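Long-range contacts in LPP20 lipofamily protein (Helicobacter pylori R046Wa, PDB 4KZS), which is a secreted protein of unknown function, combining N-terminal, middle and C-terminal LPP20-family domains, the last apparently related to the N-terminal domain of TolB and perhaps hinting at the Tol-Pal system: residues I71-T75 and E151-K155; C129-F133 and K211-I215; L196-R202 and E253-F258; T221-N225 and S237-P243. All blocks are in the same frame, centred on the assembly; numbering follows the deposited sequence.

Overall arrangement
The four contacts illustrate how an elongated protein of separate modules joins its parts through local interfaces such as these. Contact 1 joins the N-terminal region to the middle helices; its centre lies about 35 Å from that of contact 2, on the opposite side of the chain's centre. Contact 2 joins the loop 129-133 of the middle region to the C-terminal parallel sheet. Contacts 3 and 4 both lie within the C-terminal domain, their centres about 12 Å apart, and they meet where Glu253 reaches the backbone of Ser223. Tyr200 of contact 3 packs on Ile215 of contact 2, while contact 4 lies about 44 Å from contact 1, centre to centre.

Contact 1 (I71-T75 and E151-K155); sequences INLKT and ERILK
Leu73 meets Ile153 with both of its methyl groups: CD2 lies 3.6 Å from CG1 of Ile153, and CD1 of Leu73 is equally near the CD1 of Ile153, giving the isoleucine branch two neighbours on one leucine fork. With CG1 of Ile153 beside its own backbone N (chi1 -54°) and CD1 extended beyond it, this branch reaches from the helix toward the loop. Its CD1 also approaches Thr75 CG2, at 4.2 Å. The same leucine serves a second partner, since Leu73 CD2 sits over the centre of one face of the Arg152 guanidinium, 4.1 Å from CZ. Asn72 completes the first shell. Its OD1 accepts a weak hydrogen bond from Arg152 NH1, 3.2 Å long and bent to 127° at the hydrogen, with the amide and guanidinium planes steeply inclined to each other. A bend in the arginine chain at chi3 turns the guanidinium toward the loop.

The arrangement is an example of packing between modules: the loop 71-75, which runs between helix 29-53 and strand 84-91 of the N-terminal region, leans on helix 135-157 of the helical middle region, which probably contributes to the three-helix bundle of this protein. The second shell fixes both partners. On the loop side, helix 29-53 holds the backbone, Asn49 OD1 accepting from Leu73 N and Ser45 OG from Thr75 N, while Ile52 touches the Leu73 side chain. On the helix side, Leu110 of helix 103-121 packs against Ile153, and Tyr114 OH is hydrogen-bonded to Glu151 OE1.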
loop_
_atom_site.group_PDB
_atom_site.type_symbol
_atom_site.label_atom_id
_atom_site.label_comp_id
_atom_site.label_asym_id
_atom_site.label_seq_id
_atom_site.Cartn_x
_atom_site.Cartn_y
_atom_site.Cartn_z
ATOM N N ILE A 71 22.435 2.700 0.069
ATOM C CA ILE A 71 21.372 2.169 -0.793
ATOM C C ILE A 71 20.049 2.028 -0.007
ATOM O O ILE A 71 19.391 0.980 -0.051
ATOM C CB ILE A 71 21.813 0.856 -1.530
ATOM C CG1 ILE A 71 20.877 0.501 -2.698
ATOM C CG2 ILE A 71 21.989 -0.323 -0.568
ATOM C CD1 ILE A 71 21.374 0.962 -4.050
ATOM N N ASN A 72 19.681 3.105 0.699
ATOM C CA ASN A 72 18.451 3.183 1.500
ATOM C C ASN A 72 17.181 2.787 0.719
ATOM O O ASN A 72 16.407 1.917 1.148
ATOM C CB ASN A 72 18.303 4.598 2.081
ATOM C CG ASN A 72 17.360 4.652 3.264
ATOM O OD1 ASN A 72 17.419 5.585 4.075
ATOM N ND2 ASN A 72 16.487 3.650 3.381
ATOM N N LEU A 73 16.984 3.424 -0.431
ATOM C CA LEU A 73 15.829 3.133 -1.273
ATOM C C LEU A 73 16.279 2.442 -2.539
ATOM O O LEU A 73 17.255 2.844 -3.154
ATOM C CB LEU A 73 15.051 4.415 -1.596
ATOM C CG LEU A 73 15.853 5.625 -2.098
ATOM C CD1 LEU A 73 16.097 5.488 -3.587
ATOM C CD2 LEU A 73 15.143 6.931 -1.782
ATOM N N LYS A 74 15.586 1.378 -2.913
ATOM C CA LYS A 74 15.983 0.623 -4.077
ATOM C C LYS A 74 14.825 0.696 -5.052
ATOM O O LYS A 74 13.741 0.232 -4.737
ATOM C CB LYS A 74 16.293 -0.824 -3.704
ATOM C CG LYS A 74 17.253 -1.482 -4.678
ATOM C CD LYS A 74 17.973 -2.659 -4.034
ATOM C CE LYS A 74 17.095 -3.898 -3.918
ATOM N NZ LYS A 74 16.860 -4.559 -5.232
ATOM N N THR A 75 15.045 1.310 -6.211
ATOM C CA THR A 75 13.954 1.589 -7.129
ATOM C C THR A 75 13.630 0.289 -7.856
ATOM O O THR A 75 14.358 -0.674 -7.721
ATOM C CB THR A 75 14.241 2.779 -8.086
ATOM O OG1 THR A 75 15.396 2.507 -8.856
ATOM C CG2 THR A 75 14.527 4.081 -7.359
ATOM N N GLU A 151 9.542 11.014 -3.048
ATOM C CA GLU A 151 9.730 12.443 -2.746
ATOM C C GLU A 151 11.095 12.755 -2.198
ATOM O O GLU A 151 11.639 13.837 -2.455
ATOM C CB GLU A 151 8.694 12.925 -1.778
ATOM C CG GLU A 151 9.053 14.229 -1.140
ATOM C CD GLU A 151 8.041 14.609 -0.103
ATOM O OE1 GLU A 151 6.900 14.948 -0.504
ATOM O OE2 GLU A 151 8.399 14.573 1.097
ATOM N N ARG A 152 11.647 11.812 -1.435
ATOM C CA ARG A 152 12.985 11.999 -0.899
ATOM C C ARG A 152 13.942 12.189 -2.073
ATOM O O ARG A 152 14.701 13.165 -2.107
ATOM C CB ARG A 152 13.414 10.828 -0.017
ATOM C CG ARG A 152 14.150 11.299 1.230
ATOM C CD ARG A 152 14.625 10.169 2.136
ATOM N NE ARG A 152 13.781 8.971 2.093
ATOM C CZ ARG A 152 14.250 7.721 2.188
ATOM N NH1 ARG A 152 15.563 7.467 2.328
ATOM N NH2 ARG A 152 13.397 6.705 2.132
ATOM N N ILE A 153 13.858 11.287 -3.054
ATOM C CA ILE A 153 14.644 11.430 -4.262
ATOM C C ILE A 153 14.468 12.797 -4.905
ATOM O O ILE A 153 15.461 13.505 -5.156
ATOM C CB ILE A 153 14.273 10.372 -5.284
ATOM C CG1 ILE A 153 14.406 9.009 -4.620
ATOM C CG2 ILE A 153 15.166 10.524 -6.504
ATOM C CD1 ILE A 153 14.119 7.850 -5.527
ATOM N N LEU A 154 13.210 13.168 -5.165
ATOM C CA LEU A 154 12.925 14.411 -5.886
ATOM C C LEU A 154 13.531 15.616 -5.187
ATOM O O LEU A 154 14.158 16.447 -5.840
ATOM C CB LEU A 154 11.434 14.597 -6.080
ATOM C CG LEU A 154 10.883 13.615 -7.100
ATOM C CD1 LEU A 154 9.382 13.750 -7.282
ATOM C CD2 LEU A 154 11.603 13.853 -8.406
ATOM N N LYS A 155 13.376 15.695 -3.856
ATOM C CA LYS A 155 13.937 16.818 -3.091
ATOM C C LYS A 155 15.431 16.793 -3.147
ATOM O O LYS A 155 16.055 17.843 -3.276
ATOM C CB LYS A 155 13.453 16.870 -1.630
ATOM C CG LYS A 155 11.987 17.283 -1.513
ATOM C CD LYS A 155 11.635 18.085 -0.271
ATOM C CE LYS A 155 11.481 17.189 0.949
ATOM N NZ LYS A 155 10.546 17.806 1.941
#

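Contact 2 (C129-F133 and K211-I215); sequences CKGVF and KLYQI
The rings of Phe133 and Tyr213 lie nearly parallel, their planes 21° apart, but are slid so far that they barely overlap, with centroids 5.2 Å apart. Over one face of the Tyr213 ring, displaced toward the rim, stands the carbonyl O of Val132. Cys129 SG approaches the tyrosine obliquely, 4.8 Å from the ring centroid, as a sulfur-aromatic contact. At the edge of the Phe133 ring, near its plane, Ile215 CD1 meets CE1 at 3.4 Å. Phe133 reaches this place because its CG lies opposite the backbone N, beside the carbonyl carbon (chi1 -165°).

The interface brings the loop between helices 103-121 and 135-157 against the approach to strand 214-215, an outer strand of the three-stranded parallel sheet of the C-terminal region. Val180 of the central strand 179-182 touches both Phe133 and Ile215, extending the apolar patch into the sheet.

Farther along, Gly131 CA packs on Leu212 CB at 3.6 Å. Lys130 N donates a hydrogen bond to Lys211 O, 3.0 Å long with 150° at the hydrogen. Beyond it, the two lysine side chains touch through their methylene carbons while the ammonium nitrogens, Lys130 NZ and Lys211 NZ, stay 5.4 Å apart.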
loop_
_atom_site.group_PDB
_atom_site.type_symbol
_atom_site.label_atom_id
_atom_site.label_comp_id
_atom_site.label_asym_id
_atom_site.label_seq_id
_atom_site.Cartn_x
_atom_site.Cartn_y
_atom_site.Cartn_z
ATOM N N CYS A 129 -18.843 10.122 4.380
ATOM C CA CYS A 129 -18.848 10.055 5.843
ATOM C C CYS A 129 -17.743 10.949 6.455
ATOM O O CYS A 129 -17.203 11.848 5.792
ATOM C CB CYS A 129 -18.679 8.598 6.315
ATOM S SG CYS A 129 -19.628 7.316 5.444
ATOM N N LYS A 130 -17.429 10.710 7.725
ATOM C CA LYS A 130 -16.247 11.279 8.350
ATOM C C LYS A 130 -15.269 10.130 8.573
ATOM O O LYS A 130 -14.066 10.344 8.681
ATOM C CB LYS A 130 -16.620 11.970 9.656
ATOM C CG LYS A 130 -17.235 13.339 9.431
ATOM C CD LYS A 130 -18.063 13.837 10.612
ATOM C CE LYS A 130 -18.771 15.142 10.251
ATOM N NZ LYS A 130 -19.451 15.811 11.393
ATOM N N GLY A 131 -15.812 8.911 8.589
ATOM C CA GLY A 131 -15.064 7.680 8.854
ATOM C C GLY A 131 -14.652 6.922 7.613
ATOM O O GLY A 131 -15.231 7.109 6.552
ATOM N N VAL A 132 -13.638 6.071 7.748
ATOM C CA VAL A 132 -13.011 5.417 6.600
ATOM C C VAL A 132 -13.136 3.933 6.898
ATOM O O VAL A 132 -13.639 3.609 7.967
ATOM C CB VAL A 132 -11.502 5.726 6.563
ATOM C CG1 VAL A 132 -10.788 4.952 5.445
ATOM C CG2 VAL A 132 -11.257 7.225 6.441
ATOM N N PHE A 133 -12.697 3.033 6.005
ATOM C CA PHE A 133 -12.780 1.637 6.350
ATOM C C PHE A 133 -11.945 0.618 5.646
ATOM O O PHE A 133 -12.209 0.274 4.504
ATOM C CB PHE A 133 -14.228 1.261 6.108
ATOM C CG PHE A 133 -14.579 -0.036 6.739
ATOM C CD1 PHE A 133 -15.229 -0.051 7.954
ATOM C CD2 PHE A 133 -14.184 -1.243 6.172
ATOM C CE1 PHE A 133 -15.512 -1.255 8.594
ATOM C CE2 PHE A 133 -14.467 -2.451 6.799
ATOM C CZ PHE A 133 -15.119 -2.461 8.021
ATOM N N LYS A 211 -21.472 9.158 12.399
ATOM C CA LYS A 211 -21.144 9.713 11.089
ATOM C C LYS A 211 -19.871 9.020 10.582
ATOM O O LYS A 211 -18.953 9.675 10.060
ATOM C CB LYS A 211 -20.994 11.245 11.161
ATOM C CG LYS A 211 -21.682 12.016 10.041
ATOM C CD LYS A 211 -21.739 13.510 10.355
ATOM C CE LYS A 211 -22.601 14.280 9.366
ATOM N NZ LYS A 211 -24.004 13.779 9.398
ATOM N N LEU A 212 -19.835 7.691 10.777
ATOM C CA LEU A 212 -18.709 6.810 10.407
ATOM C C LEU A 212 -19.117 5.336 10.351
ATOM O O LEU A 212 -20.054 4.938 11.027
ATOM C CB LEU A 212 -17.531 6.977 11.384
ATOM C CG LEU A 212 -17.679 6.790 12.901
ATOM C CD1 LEU A 212 -17.818 5.319 13.282
ATOM C CD2 LEU A 212 -16.482 7.408 13.606
ATOM N N TYR A 213 -18.385 4.522 9.590
ATOM C CA TYR A 213 -18.780 3.121 9.307
ATOM C C TYR A 213 -19.137 2.319 10.548
ATOM O O TYR A 213 -18.420 2.374 11.556
ATOM C CB TYR A 213 -17.643 2.363 8.603
ATOM C CG TYR A 213 -17.426 2.751 7.170
ATOM C CD1 TYR A 213 -17.347 4.091 6.810
ATOM C CD2 TYR A 213 -17.304 1.789 6.167
ATOM C CE1 TYR A 213 -17.158 4.475 5.501
ATOM C CE2 TYR A 213 -17.092 2.168 4.845
ATOM C CZ TYR A 213 -17.027 3.521 4.532
ATOM O OH TYR A 213 -16.843 3.992 3.268
ATOM N N GLN A 214 -20.197 1.524 10.451
ATOM C CA GLN A 214 -20.569 0.625 11.538
ATOM C C GLN A 214 -20.294 -0.862 11.232
ATOM O O GLN A 214 -20.141 -1.235 10.091
ATOM C CB GLN A 214 -22.033 0.852 11.877
ATOM C CG GLN A 214 -22.584 -0.020 12.987
ATOM C CD GLN A 214 -23.998 0.373 13.345
ATOM O OE1 GLN A 214 -24.881 0.385 12.491
ATOM N NE2 GLN A 214 -24.215 0.723 14.606
ATOM N N ILE A 215 -20.227 -1.703 12.254
ATOM C CA ILE A 215 -20.117 -3.134 12.049
ATOM C C ILE A 215 -20.973 -3.739 13.145
ATOM O O ILE A 215 -20.571 -3.760 14.305
ATOM C CB ILE A 215 -18.663 -3.655 12.129
ATOM C CG1 ILE A 215 -17.761 -2.927 11.130
ATOM C CG2 ILE A 215 -18.614 -5.141 11.844
ATOM C CD1 ILE A 215 -16.293 -3.332 11.172
#

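Contact 3 (L196-R202 and E253-F258); sequences LISAYAR and EKNKNF
Arg202 sets its CG between its backbone N and carbonyl carbon (chi1 58°) and bends again at chi3, which lays its guanidinium on the Phe258 ring; the phenylalanine has CG opposite its own backbone N. The setting is a pair of nearly parallel helices of the C-terminal domain, 190-200 and 252-262, whose axes here cross at -23° and approach to 9.0 Å. Phe258 belongs to the second, while Arg202 lies just beyond the first.

The stack joins two flat groups inclined by only 11°, with centres 3.7 Å apart. Arg202 CZ is off-centre in this cation-pi contact, whereas the CD methylene stands almost directly over the ring centre, 3.6 Å from the centroid, and adds a CH-pi contact. Val203 also touches Phe258.

The methyl group of Ala199 rests against CG of Lys254 where the two segments come nearest, the alpha carbons of these residues being 5.8 Å apart. Leu196 CD2 meets the extended Glu253 side chain, 3.9 Å from OE1, while Glu253 OE2 probably accepts a hydrogen bond from Ser223 N, modelled too short to trust in detail. The Tyr200 ring swings back toward the partner helix, and its CE2 lies 3.5 Å from Asn257 ND2, the amide plane standing steeply to the ring.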
loop_
_atom_site.group_PDB
_atom_site.type_symbol
_atom_site.label_atom_id
_atom_site.label_comp_id
_atom_site.label_asym_id
_atom_site.label_seq_id
_atom_site.Cartn_x
_atom_site.Cartn_y
_atom_site.Cartn_z
ATOM N N LEU A 196 -13.479 -10.677 20.300
ATOM C CA LEU A 196 -13.744 -10.153 19.014
ATOM C C LEU A 196 -13.277 -8.734 18.934
ATOM O O LEU A 196 -12.475 -8.419 18.055
ATOM C CB LEU A 196 -15.236 -10.270 18.676
ATOM C CG LEU A 196 -15.795 -11.668 18.303
ATOM C CD1 LEU A 196 -17.045 -11.531 17.425
ATOM C CD2 LEU A 196 -14.778 -12.604 17.649
ATOM N N ILE A 197 -13.763 -7.885 19.849
ATOM C CA ILE A 197 -13.333 -6.483 19.892
ATOM C C ILE A 197 -11.808 -6.363 19.943
ATOM O O ILE A 197 -11.245 -5.480 19.325
ATOM C CB ILE A 197 -13.945 -5.730 21.078
ATOM C CG1 ILE A 197 -15.468 -5.576 20.859
ATOM C CG2 ILE A 197 -13.282 -4.374 21.255
ATOM C CD1 ILE A 197 -16.184 -4.502 21.684
ATOM N N SER A 198 -11.166 -7.276 20.667
ATOM C CA SER A 198 -9.747 -7.369 20.764
ATOM C C SER A 198 -9.076 -7.646 19.433
ATOM O O SER A 198 -7.978 -7.162 19.187
ATOM C CB SER A 198 -9.417 -8.502 21.739
ATOM O OG SER A 198 -8.064 -8.909 21.666
ATOM N N ALA A 199 -9.690 -8.477 18.596
ATOM C CA ALA A 199 -9.092 -8.824 17.313
ATOM C C ALA A 199 -9.423 -7.711 16.298
ATOM O O ALA A 199 -8.569 -7.190 15.587
ATOM C CB ALA A 199 -9.611 -10.179 16.857
ATOM N N TYR A 200 -10.687 -7.340 16.270
ATOM C CA TYR A 200 -11.142 -6.182 15.558
ATOM C C TYR A 200 -10.198 -5.023 15.812
ATOM O O TYR A 200 -10.075 -4.154 14.977
ATOM C CB TYR A 200 -12.524 -5.805 16.078
ATOM C CG TYR A 200 -13.716 -6.263 15.253
ATOM C CD1 TYR A 200 -14.407 -5.342 14.460
ATOM C CD2 TYR A 200 -14.189 -7.588 15.294
ATOM C CE1 TYR A 200 -15.513 -5.707 13.712
ATOM C CE2 TYR A 200 -15.293 -7.968 14.532
ATOM C CZ TYR A 200 -15.956 -7.009 13.752
ATOM O OH TYR A 200 -17.062 -7.305 12.984
ATOM N N ALA A 201 -9.529 -5.001 16.965
ATOM C CA ALA A 201 -8.744 -3.838 17.407
ATOM C C ALA A 201 -7.344 -3.773 16.801
ATOM O O ALA A 201 -6.713 -2.693 16.766
ATOM C CB ALA A 201 -8.638 -3.825 18.920
ATOM N N ARG A 202 -6.832 -4.922 16.349
ATOM C CA ARG A 202 -5.497 -4.931 15.731
ATOM C C ARG A 202 -5.548 -4.381 14.287
ATOM O O ARG A 202 -4.547 -4.362 13.561
ATOM C CB ARG A 202 -4.774 -6.288 15.883
ATOM C CG ARG A 202 -5.505 -7.474 15.319
ATOM C CD ARG A 202 -4.748 -8.786 15.549
ATOM N NE ARG A 202 -3.333 -8.757 15.136
ATOM C CZ ARG A 202 -2.471 -9.779 15.241
ATOM N NH1 ARG A 202 -2.846 -10.957 15.735
ATOM N NH2 ARG A 202 -1.215 -9.631 14.838
ATOM N N GLU A 253 -12.007 -18.125 16.777
ATOM C CA GLU A 253 -12.892 -17.210 16.054
ATOM C C GLU A 253 -12.218 -15.843 15.970
ATOM O O GLU A 253 -12.526 -15.030 15.097
ATOM C CB GLU A 253 -14.293 -17.083 16.647
ATOM C CG GLU A 253 -15.141 -16.126 15.796
ATOM C CD GLU A 253 -16.589 -15.955 16.227
ATOM O OE1 GLU A 253 -16.868 -15.914 17.442
ATOM O OE2 GLU A 253 -17.452 -15.830 15.330
ATOM N N LYS A 254 -11.272 -15.626 16.877
ATOM C CA LYS A 254 -10.457 -14.419 16.909
ATOM C C LYS A 254 -9.248 -14.600 15.977
ATOM O O LYS A 254 -9.124 -13.930 14.944
ATOM C CB LYS A 254 -10.032 -14.152 18.366
ATOM C CG LYS A 254 -9.163 -12.934 18.620
ATOM C CD LYS A 254 -8.954 -12.679 20.109
ATOM C CE LYS A 254 -8.202 -13.808 20.785
ATOM N NZ LYS A 254 -6.912 -14.097 20.103
ATOM N N ASN A 255 -8.382 -15.536 16.348
ATOM C CA ASN A 255 -7.187 -15.893 15.584
ATOM C C ASN A 255 -7.481 -16.043 14.081
ATOM O O ASN A 255 -6.615 -15.838 13.228
ATOM C CB ASN A 255 -6.605 -17.210 16.138
ATOM C CG ASN A 255 -6.824 -17.388 17.652
ATOM O OD1 ASN A 255 -6.725 -18.504 18.177
ATOM N ND2 ASN A 255 -7.118 -16.294 18.354
ATOM N N LYS A 256 -8.720 -16.403 13.773
ATOM C CA LYS A 256 -9.144 -16.600 12.414
ATOM C C LYS A 256 -9.809 -15.331 11.907
ATOM O O LYS A 256 -9.737 -15.032 10.718
ATOM C CB LYS A 256 -10.108 -17.796 12.314
ATOM C CG LYS A 256 -10.637 -18.065 10.903
ATOM C CD LYS A 256 -12.116 -18.454 10.875
ATOM C CE LYS A 256 -13.080 -17.362 11.344
ATOM N NZ LYS A 256 -13.110 -16.133 10.511
ATOM N N ASN A 257 -10.465 -14.589 12.794
ATOM C CA ASN A 257 -11.114 -13.341 12.361
ATOM C C ASN A 257 -10.117 -12.309 11.810
ATOM O O ASN A 257 -10.386 -11.633 10.816
ATOM C CB ASN A 257 -11.959 -12.689 13.457
ATOM C CG ASN A 257 -12.768 -11.524 12.924
ATOM O OD1 ASN A 257 -12.754 -11.250 11.725
ATOM N ND2 ASN A 257 -13.467 -10.825 13.803
ATOM N N PHE A 258 -8.970 -12.191 12.469
ATOM C CA PHE A 258 -7.937 -11.290 11.998
ATOM C C PHE A 258 -7.717 -11.624 10.529
ATOM O O PHE A 258 -8.169 -10.862 9.627
ATOM C CB PHE A 258 -6.656 -11.456 12.826
ATOM C CG PHE A 258 -5.532 -10.516 12.441
ATOM C CD1 PHE A 258 -4.195 -10.948 12.500
ATOM C CD2 PHE A 258 -5.784 -9.206 12.030
ATOM C CE1 PHE A 258 -3.143 -10.101 12.151
ATOM C CE2 PHE A 258 -4.731 -8.360 11.682
ATOM C CZ PHE A 258 -3.409 -8.805 11.754
#

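Contact 4 (T221-N225 and S237-P243); sequences TDSAN and SDCQGTP
Asp222 and Thr242 open a hairpin-like pairing in which two extended segments of the C-terminal domain run antiparallel, 178° apart in direction, joined by an eleven-residue connection. Asp222 faces Gly241, alpha carbons 4.4 Å apart, and Ala224 faces Cys239, at 4.1 Å. No clear hydrogen bond spans the two segments.

Asp222 keeps its CG beside its backbone N (chi1 -51°), which sends the carboxylate across to Thr242. There OD1 lies 3.3 Å from Thr242 N, at an angle too poor for a hydrogen bond. The two side chains cross at about a right angle. Thr242 turns OG1 opposite its backbone N (chi1 172°), and CG2, lying between the backbone N and the carbonyl carbon, is the branch nearest Asp222 OD1. Within its own segment Asp222 OD2 receives a weak hydrogen bond from Thr221 OG1, 3.3 Å long. Glu250 OE2 is close to Asp222 OD1, and this like charge might raise the proton affinity of either acid.

Ser223 has OG opposite its backbone N, hydrogen-bonded to Asn217 OD1, and its side chain touches Leu196. Gln240 bends at chi2 and packs on Lys256 and Ile260 of helix 252-262. Cys239 uses its CB rather than its sulfur in the contact, lying 3.7 Å from Ala224 CA and 4.1 Å from Ala224 CB.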
loop_
_atom_site.group_PDB
_atom_site.type_symbol
_atom_site.label_atom_id
_atom_site.label_comp_id
_atom_site.label_asym_id
_atom_site.label_seq_id
_atom_site.Cartn_x
_atom_site.Cartn_y
_atom_site.Cartn_z
ATOM N N THR A 221 -22.807 -18.774 18.252
ATOM C CA THR A 221 -21.662 -19.562 18.735
ATOM C C THR A 221 -20.471 -19.117 17.888
ATOM O O THR A 221 -19.291 -19.327 18.241
ATOM C CB THR A 221 -21.974 -21.050 18.426
ATOM O OG1 THR A 221 -20.800 -21.864 18.622
ATOM C CG2 THR A 221 -22.459 -21.225 16.998
ATOM N N ASP A 222 -20.829 -18.488 16.764
ATOM C CA ASP A 222 -19.907 -18.011 15.777
ATOM C C ASP A 222 -20.557 -16.843 15.025
ATOM O O ASP A 222 -21.725 -16.926 14.626
ATOM C CB ASP A 222 -19.542 -19.169 14.870
ATOM C CG ASP A 222 -19.087 -20.407 15.657
ATOM O OD1 ASP A 222 -18.079 -20.356 16.387
ATOM O OD2 ASP A 222 -19.751 -21.440 15.545
ATOM N N SER A 223 -19.798 -15.752 14.847
ATOM C CA SER A 223 -20.367 -14.415 14.522
ATOM C C SER A 223 -21.009 -14.240 13.163
ATOM O O SER A 223 -20.924 -15.115 12.343
ATOM C CB SER A 223 -19.349 -13.287 14.718
ATOM O OG SER A 223 -19.890 -12.058 14.226
ATOM N N ALA A 224 -21.641 -13.076 12.983
ATOM C CA ALA A 224 -22.386 -12.647 11.804
ATOM C C ALA A 224 -22.272 -11.112 11.749
ATOM O O ALA A 224 -22.815 -10.396 12.612
ATOM C CB ALA A 224 -23.856 -13.075 11.876
ATOM N N ASN A 225 -21.580 -10.609 10.722
ATOM C CA ASN A 225 -21.025 -9.256 10.764
ATOM C C ASN A 225 -21.489 -8.317 9.679
ATOM O O ASN A 225 -21.348 -8.630 8.527
ATOM C CB ASN A 225 -19.502 -9.346 10.687
ATOM C CG ASN A 225 -18.963 -10.708 11.120
ATOM O OD1 ASN A 225 -19.456 -11.741 10.709
ATOM N ND2 ASN A 225 -17.946 -10.705 11.951
ATOM N N SER A 237 -20.152 -6.565 3.929
ATOM C CA SER A 237 -19.736 -7.529 4.965
ATOM C C SER A 237 -20.401 -8.933 4.942
ATOM O O SER A 237 -21.576 -9.102 4.544
ATOM C CB SER A 237 -19.893 -6.893 6.349
ATOM O OG SER A 237 -20.996 -6.016 6.331
ATOM N N ASP A 238 -19.632 -9.921 5.417
ATOM C CA ASP A 238 -19.983 -11.340 5.358
ATOM C C ASP A 238 -19.843 -11.873 6.788
ATOM O O ASP A 238 -19.494 -11.118 7.696
ATOM C CB ASP A 238 -18.771 -12.162 4.893
ATOM C CG ASP A 238 -17.744 -11.346 4.070
ATOM O OD1 ASP A 238 -18.112 -10.588 3.146
ATOM O OD2 ASP A 238 -16.539 -11.496 4.331
ATOM N N CYS A 239 -20.189 -13.153 6.998
ATOM C CA CYS A 239 -20.522 -13.809 8.286
ATOM C C CYS A 239 -19.738 -15.116 8.566
ATOM O O CYS A 239 -19.770 -16.050 7.791
ATOM C CB CYS A 239 -22.043 -14.048 8.346
ATOM S SG CYS A 239 -22.722 -15.610 7.705
ATOM N N GLN A 240 -19.048 -15.175 9.698
ATOM C CA GLN A 240 -18.051 -16.224 9.964
ATOM C C GLN A 240 -18.494 -17.221 11.043
ATOM O O GLN A 240 -19.257 -16.851 11.935
ATOM C CB GLN A 240 -16.691 -15.591 10.338
ATOM C CG GLN A 240 -16.394 -14.230 9.690
ATOM C CD GLN A 240 -16.293 -14.257 8.151
ATOM O OE1 GLN A 240 -15.327 -14.775 7.585
ATOM N NE2 GLN A 240 -17.281 -13.661 7.473
ATOM N N GLY A 241 -18.003 -18.467 10.962
ATOM C CA GLY A 241 -18.318 -19.525 11.951
ATOM C C GLY A 241 -17.177 -20.510 12.159
ATOM O O GLY A 241 -16.342 -20.660 11.283
ATOM N N THR A 242 -17.127 -21.155 13.322
ATOM C CA THR A 242 -16.232 -22.296 13.596
ATOM C C THR A 242 -16.655 -23.289 14.704
ATOM O O THR A 242 -16.150 -23.205 15.834
ATOM C CB THR A 242 -14.920 -21.643 14.068
ATOM O OG1 THR A 242 -14.027 -22.665 14.541
ATOM C CG2 THR A 242 -15.179 -20.633 15.209
ATOM N N PRO A 243 -17.554 -24.250 14.389
ATOM C CA PRO A 243 -18.005 -25.200 15.423
ATOM C C PRO A 243 -16.893 -26.132 15.920
ATOM O O PRO A 243 -16.639 -27.185 15.330
ATOM C CB PRO A 243 -19.134 -25.981 14.731
ATOM C CG PRO A 243 -18.845 -25.852 13.281
ATOM C CD PRO A 243 -18.213 -24.498 13.096
#